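Local coordinates for S-adenosyl-L-methionine-dependent 2-deoxy-scyllo-inosamine dehydrogenase (Bacillus circulans, PDB 4M7S), which catalyses the radical S-adenosyl-L-methionine-dependent two-electron oxidation of 2-deoxy-scyllo-inosamine to amino-dideoxy-scyllo-inosose in butirosin biosynthesis, using two [4Fe-4S] clusters, at residues S168-S173 against M220-H225; M1-S6 against P172-V177. All coordinates share one frame; numbering follows the deposited sequence.

Both contacts use the short helix 171-174 and share Pro172 and Ser173; their centres lie about 11 Å apart. In interaction 1 the segment 168-173, which carries the cluster ligand Cys169, meets the C-terminal end of helix 212-222. Interaction 2 takes up the chain where helix 171-174 turns into strand 175-178 and sets it beside the N-terminal residues 1-6. Interaction 1 lies at the auxiliary [4Fe-4S] cluster, with Cys169 SG 2.4 Å from FE4, whereas interaction 2 joins the cluster-binding region to the chain entering strand 7-10, the strand of the radical SAM part that pairs with 175-178. In the latter, the nearest atoms of the Leu175 side chain and the cluster are about 7 Å apart.

Interaction 1: residues S168-S173 against M220-H225; sequences SCMVPS and MLKEGH. With SF4 (iron/sulfur cluster), chain B.
The carbonyl oxygen of Leu221 is gripped by three groups at the end of helix 212-222. Cys169 N donates to Leu221 O at 2.8 Å with an N-H...O angle of 156°, approaching from above the carbonyl plane. Ser168 CA adds a C-H...O contact to Leu221 O at 3.3 Å, and Gly224 N, from the turn that closes the helix, gives it a weak bond. Gly224, with positive phi, ends the helix in a Schellman motif, in which His225 N also bonds back to Met220 O; the bare Gly224 CA lies 3.7 Å from Ser168 CA.

With its backbone held in this way, Cys169 turns SG anti to its N (chi1 178°), and Cys169 SG binds iron FE4 of the cluster at 2.4 Å. Val171 N donates to the same sulfur, capping the turn into helix 171-174; this bond would be expected to stabilise negative charge on the cluster-bound sulfur. Pro172 lays CG against cluster sulfide S1 at 3.6 Å, with Leu221 CB packed loosely beside it. Away from the cluster, selenomethionine Met170, bent at chi2 and chi3, brings CE to within 3.6 Å of Lys222 CG, across the extended lysine chain. Ser168 OG turns elsewhere, to Glu243 N. The arrangement, a cysteine ligand backed by a helix C-terminus, belongs to the auxiliary [4Fe-4S] site of the SPASM-related domain of this radical SAM dehydrogenase.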
loop_
_atom_site.group_PDB
_atom_site.type_symbol
_atom_site.label_atom_id
_atom_site.label_comp_id
_atom_site.label_asym_id
_atom_site.label_seq_id
_atom_site.Cartn_x
_atom_site.Cartn_y
_atom_site.Cartn_z
ATOM N N SER A 168 -7.877 -11.769 -15.193
ATOM C CA SER A 168 -7.522 -10.362 -15.192
ATOM C C SER A 168 -7.112 -9.939 -13.787
ATOM O O SER A 168 -7.377 -10.636 -12.803
ATOM C CB SER A 168 -8.721 -9.523 -15.604
ATOM O OG SER A 168 -9.675 -9.509 -14.557
ATOM N N CYS A 169 -6.458 -8.790 -13.700
ATOM C CA CYS A 169 -6.241 -8.156 -12.417
ATOM C C CYS A 169 -5.995 -6.671 -12.589
ATOM O O CYS A 169 -5.132 -6.265 -13.360
ATOM C CB CYS A 169 -5.069 -8.766 -11.665
ATOM S SG CYS A 169 -4.835 -7.891 -10.101
HETATM N N MSE A 170 -6.751 -5.877 -11.840
HETATM C CA MSE A 170 -6.727 -4.432 -11.978
HETATM C C MSE A 170 -5.858 -3.746 -10.929
HETATM O O MSE A 170 -5.737 -2.527 -10.947
HETATM C CB MSE A 170 -8.149 -3.871 -11.913
HETATM C CG MSE A 170 -9.158 -4.604 -12.780
HETATM SE SE MSE A 170 -8.582 -4.727 -14.630
HETATM C CE MSE A 170 -8.214 -2.832 -14.912
ATOM N N VAL A 171 -5.263 -4.510 -10.014
ATOM C CA VAL A 171 -4.409 -3.904 -8.972
ATOM C C VAL A 171 -3.326 -2.976 -9.548
ATOM O O VAL A 171 -3.188 -1.835 -9.088
ATOM C CB VAL A 171 -3.788 -4.950 -8.012
ATOM C CG1 VAL A 171 -2.910 -4.265 -6.941
ATOM C CG2 VAL A 171 -4.887 -5.791 -7.347
ATOM N N PRO A 172 -2.570 -3.433 -10.570
ATOM C CA PRO A 172 -1.555 -2.512 -11.108
ATOM C C PRO A 172 -2.146 -1.283 -11.812
ATOM O O PRO A 172 -1.381 -0.381 -12.150
ATOM C CB PRO A 172 -0.801 -3.366 -12.139
ATOM C CG PRO A 172 -1.116 -4.790 -11.779
ATOM C CD PRO A 172 -2.501 -4.761 -11.211
ATOM N N SER A 173 -3.458 -1.254 -12.036
ATOM C CA SER A 173 -4.109 -0.077 -12.610
ATOM C C SER A 173 -4.558 0.934 -11.545
ATOM O O SER A 173 -4.916 2.077 -11.875
ATOM C CB SER A 173 -5.317 -0.490 -13.447
ATOM O OG SER A 173 -4.943 -1.401 -14.457
HETATM N N MSE A 220 -1.092 -5.706 -19.561
HETATM C CA MSE A 220 -0.951 -7.159 -19.644
HETATM C C MSE A 220 -1.861 -7.845 -18.614
HETATM O O MSE A 220 -2.499 -8.856 -18.909
HETATM C CB MSE A 220 0.523 -7.511 -19.395
HETATM C CG MSE A 220 0.892 -8.981 -19.398
HETATM SE SE MSE A 220 2.620 -9.306 -18.514
HETATM C CE MSE A 220 3.769 -8.186 -19.611
ATOM N N LEU A 221 -1.923 -7.284 -17.410
ATOM C CA LEU A 221 -2.755 -7.847 -16.344
ATOM C C LEU A 221 -4.230 -7.478 -16.510
ATOM O O LEU A 221 -5.121 -8.221 -16.083
ATOM C CB LEU A 221 -2.252 -7.424 -14.962
ATOM C CG LEU A 221 -1.253 -8.353 -14.273
ATOM C CD1 LEU A 221 -1.802 -9.770 -14.236
ATOM C CD2 LEU A 221 0.085 -8.336 -14.978
ATOM N N LYS A 222 -4.496 -6.336 -17.129
ATOM C CA LYS A 222 -5.873 -5.987 -17.444
ATOM C C LYS A 222 -6.434 -6.991 -18.455
ATOM O O LYS A 222 -7.625 -7.319 -18.432
ATOM C CB LYS A 222 -5.967 -4.555 -17.978
ATOM C CG LYS A 222 -7.391 -4.095 -18.220
ATOM C CD LYS A 222 -7.444 -2.634 -18.633
ATOM C CE LYS A 222 -8.855 -2.229 -19.052
ATOM N NZ LYS A 222 -8.930 -0.804 -19.489
ATOM N N GLU A 223 -5.561 -7.497 -19.326
ATOM C CA GLU A 223 -5.957 -8.461 -20.357
ATOM C C GLU A 223 -5.891 -9.909 -19.871
ATOM O O GLU A 223 -6.186 -10.832 -20.624
ATOM C CB GLU A 223 -5.075 -8.311 -21.594
ATOM C CG GLU A 223 -5.389 -7.099 -22.455
ATOM C CD GLU A 223 -4.345 -6.868 -23.533
ATOM O OE1 GLU A 223 -3.335 -7.607 -23.551
ATOM O OE2 GLU A 223 -4.531 -5.947 -24.361
ATOM N N GLY A 224 -5.474 -10.104 -18.624
ATOM C CA GLY A 224 -5.471 -11.425 -18.024
ATOM C C GLY A 224 -4.280 -12.303 -18.362
ATOM O O GLY A 224 -4.386 -13.521 -18.356
ATOM N N HIS A 225 -3.133 -11.698 -18.643
ATOM C CA HIS A 225 -1.944 -12.483 -18.956
ATOM C C HIS A 225 -1.055 -12.703 -17.733
ATOM O O HIS A 225 0.146 -12.417 -17.767
ATOM C CB HIS A 225 -1.158 -11.823 -20.089
ATOM C CG HIS A 225 -1.958 -11.620 -21.338
ATOM N ND1 HIS A 225 -2.504 -12.666 -22.046
ATOM C CD2 HIS A 225 -2.301 -10.491 -22.004
ATOM C CE1 HIS A 225 -3.152 -12.192 -23.099
ATOM N NE2 HIS A 225 -3.040 -10.877 -23.097
HETATM FE FE1 SF4 B . -1.790 -11.092 -7.954
HETATM FE FE2 SF4 B . -0.396 -9.951 -9.947
HETATM FE FE3 SF4 B . -0.775 -8.660 -7.632
HETATM FE FE4 SF4 B . -2.779 -8.992 -9.351
HETATM S S1 SF4 B . -0.899 -7.714 -9.729
HETATM S S2 SF4 B . -2.918 -9.299 -7.079
HETATM S S3 SF4 B . -2.366 -11.093 -10.172
HETATM S S4 SF4 B . 0.460 -10.583 -7.882
#

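Interaction 2: residues M1-S6 against P172-V177; sequences MDKLFS and PSNLAV
Lys3 reaches across to Asn174 with a chain that leaves CB extended, CG being anti to the backbone N (chi1 167°), and bends only at its last torsion (chi4 -62°). CB, CG and CD carry it toward the second segment without close contacts there; Lys3 CE then comes within 3.3 Å of Asn174 OD1, and Lys3 NZ closes on the same oxygen at 2.8 Å. The ammonium donor is tilted 19° from the amide carbonyl plane. Lys3 NZ also turns back to its own segment, where it bonds Leu4 O at 2.9 Å, and it adds a weak bond to Ser173 O. A water donates to both Ser173 O and Lys3 O, bridging the two backbones. The other end of the Asn174 amide, ND2, bonds Gln241 OE1, so the amide is held at both its oxygen and its nitrogen.

Beyond this polar group, Ser6 N donates to Asn174 O at 2.8 Å. Ser6 OG adds a weak bond to that oxygen. Phe5 CB lies 3.4 Å from Asn174 O. The Phe5 ring is sandwiched: Leu4 CG sits over the centre of one face, and Ala176 CB rests on the opposite face near the rim, 4.0 Å from Phe5 CD2. Trp209 meets the ring edge-to-face. Asn174 and Ala176 pair through their backbones with Met7 as well, so the contact marks the start of the parallel pairing of strands 7-10 and 175-178, where the cluster-binding domain continues the sheet of the AdoMet radical fold.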
loop_
_atom_site.group_PDB
_atom_site.type_symbol
_atom_site.label_atom_id
_atom_site.label_comp_id
_atom_site.label_asym_id
_atom_site.label_seq_id
_atom_site.Cartn_x
_atom_site.Cartn_y
_atom_site.Cartn_z
HETATM N N MSE A 1 -3.679 2.990 -19.584
HETATM C CA MSE A 1 -2.831 3.184 -18.415
HETATM C C MSE A 1 -2.742 4.652 -18.028
HETATM O O MSE A 1 -1.875 5.038 -17.246
HETATM C CB MSE A 1 -1.429 2.654 -18.686
ATOM N N ASP A 2 -3.632 5.471 -18.581
ATOM C CA ASP A 2 -3.590 6.909 -18.331
ATOM C C ASP A 2 -3.973 7.270 -16.888
ATOM O O ASP A 2 -3.378 8.165 -16.292
ATOM C CB ASP A 2 -4.480 7.656 -19.328
ATOM C CG ASP A 2 -3.747 8.792 -20.030
ATOM O OD1 ASP A 2 -2.510 8.698 -20.196
ATOM O OD2 ASP A 2 -4.410 9.779 -20.418
ATOM N N LYS A 3 -4.960 6.574 -16.337
ATOM C CA LYS A 3 -5.501 6.915 -15.022
ATOM C C LYS A 3 -4.457 6.771 -13.904
ATOM O O LYS A 3 -3.791 5.738 -13.792
ATOM C CB LYS A 3 -6.729 6.047 -14.737
ATOM C CG LYS A 3 -7.204 6.059 -13.299
ATOM C CD LYS A 3 -8.160 4.903 -13.031
ATOM C CE LYS A 3 -8.339 4.666 -11.534
ATOM N NZ LYS A 3 -7.058 4.298 -10.853
ATOM N N LEU A 4 -4.315 7.808 -13.080
ATOM C CA LEU A 4 -3.400 7.752 -11.941
ATOM C C LEU A 4 -3.883 6.701 -10.947
ATOM O O LEU A 4 -5.070 6.369 -10.916
ATOM C CB LEU A 4 -3.323 9.115 -11.250
ATOM C CG LEU A 4 -2.172 9.356 -10.266
ATOM C CD1 LEU A 4 -0.847 9.487 -11.018
ATOM C CD2 LEU A 4 -2.423 10.587 -9.394
ATOM N N PHE A 5 -2.967 6.176 -10.137
ATOM C CA PHE A 5 -3.340 5.251 -9.072
ATOM C C PHE A 5 -4.362 5.908 -8.143
ATOM O O PHE A 5 -4.354 7.124 -7.964
ATOM C CB PHE A 5 -2.107 4.800 -8.282
ATOM C CG PHE A 5 -1.151 5.917 -7.958
ATOM C CD1 PHE A 5 -1.330 6.700 -6.824
ATOM C CD2 PHE A 5 -0.069 6.178 -8.787
ATOM C CE1 PHE A 5 -0.454 7.735 -6.535
ATOM C CE2 PHE A 5 0.814 7.204 -8.503
ATOM C CZ PHE A 5 0.619 7.988 -7.376
ATOM N N SER A 6 -5.249 5.104 -7.570
ATOM C CA SER A 6 -6.272 5.631 -6.684
ATOM C C SER A 6 -5.886 5.366 -5.230
ATOM O O SER A 6 -6.428 5.981 -4.314
ATOM C CB SER A 6 -7.634 5.013 -7.007
ATOM O OG SER A 6 -7.641 3.635 -6.686
ATOM N N PRO A 172 -2.570 -3.433 -10.570
ATOM C CA PRO A 172 -1.555 -2.512 -11.108
ATOM C C PRO A 172 -2.146 -1.283 -11.812
ATOM O O PRO A 172 -1.381 -0.381 -12.150
ATOM C CB PRO A 172 -0.801 -3.366 -12.139
ATOM C CG PRO A 172 -1.116 -4.790 -11.779
ATOM C CD PRO A 172 -2.501 -4.761 -11.211
ATOM N N SER A 173 -3.458 -1.254 -12.036
ATOM C CA SER A 173 -4.109 -0.077 -12.610
ATOM C C SER A 173 -4.558 0.934 -11.545
ATOM O O SER A 173 -4.916 2.077 -11.875
ATOM C CB SER A 173 -5.317 -0.490 -13.447
ATOM O OG SER A 173 -4.943 -1.401 -14.457
ATOM N N ASN A 174 -4.568 0.504 -10.285
ATOM C CA ASN A 174 -5.134 1.312 -9.198
ATOM C C ASN A 174 -4.193 1.591 -8.032
ATOM O O ASN A 174 -4.428 2.497 -7.232
ATOM C CB ASN A 174 -6.386 0.627 -8.636
ATOM C CG ASN A 174 -7.537 0.644 -9.605
ATOM O OD1 ASN A 174 -7.942 1.703 -10.076
ATOM N ND2 ASN A 174 -8.061 -0.534 -9.928
ATOM N N LEU A 175 -3.137 0.801 -7.928
ATOM C CA LEU A 175 -2.341 0.776 -6.707
ATOM C C LEU A 175 -0.869 0.927 -7.027
ATOM O O LEU A 175 -0.342 0.250 -7.919
ATOM C CB LEU A 175 -2.585 -0.556 -5.983
ATOM C CG LEU A 175 -2.071 -0.880 -4.574
ATOM C CD1 LEU A 175 -0.924 -1.872 -4.632
ATOM C CD2 LEU A 175 -1.684 0.370 -3.793
ATOM N N ALA A 176 -0.212 1.837 -6.311
ATOM C CA ALA A 176 1.242 1.888 -6.278
ATOM C C ALA A 176 1.700 1.571 -4.855
ATOM O O ALA A 176 1.091 2.036 -3.885
ATOM C CB ALA A 176 1.747 3.271 -6.703
ATOM N N VAL A 177 2.776 0.795 -4.730
ATOM C CA VAL A 177 3.396 0.563 -3.436
ATOM C C VAL A 177 4.757 1.229 -3.429
ATOM O O VAL A 177 5.498 1.110 -4.396
ATOM C CB VAL A 177 3.594 -0.945 -3.158
ATOM C CG1 VAL A 177 4.321 -1.159 -1.825
ATOM C CG2 VAL A 177 2.261 -1.656 -3.129
HETATM O O HOH W 1 -4.367 3.181 -14.443
#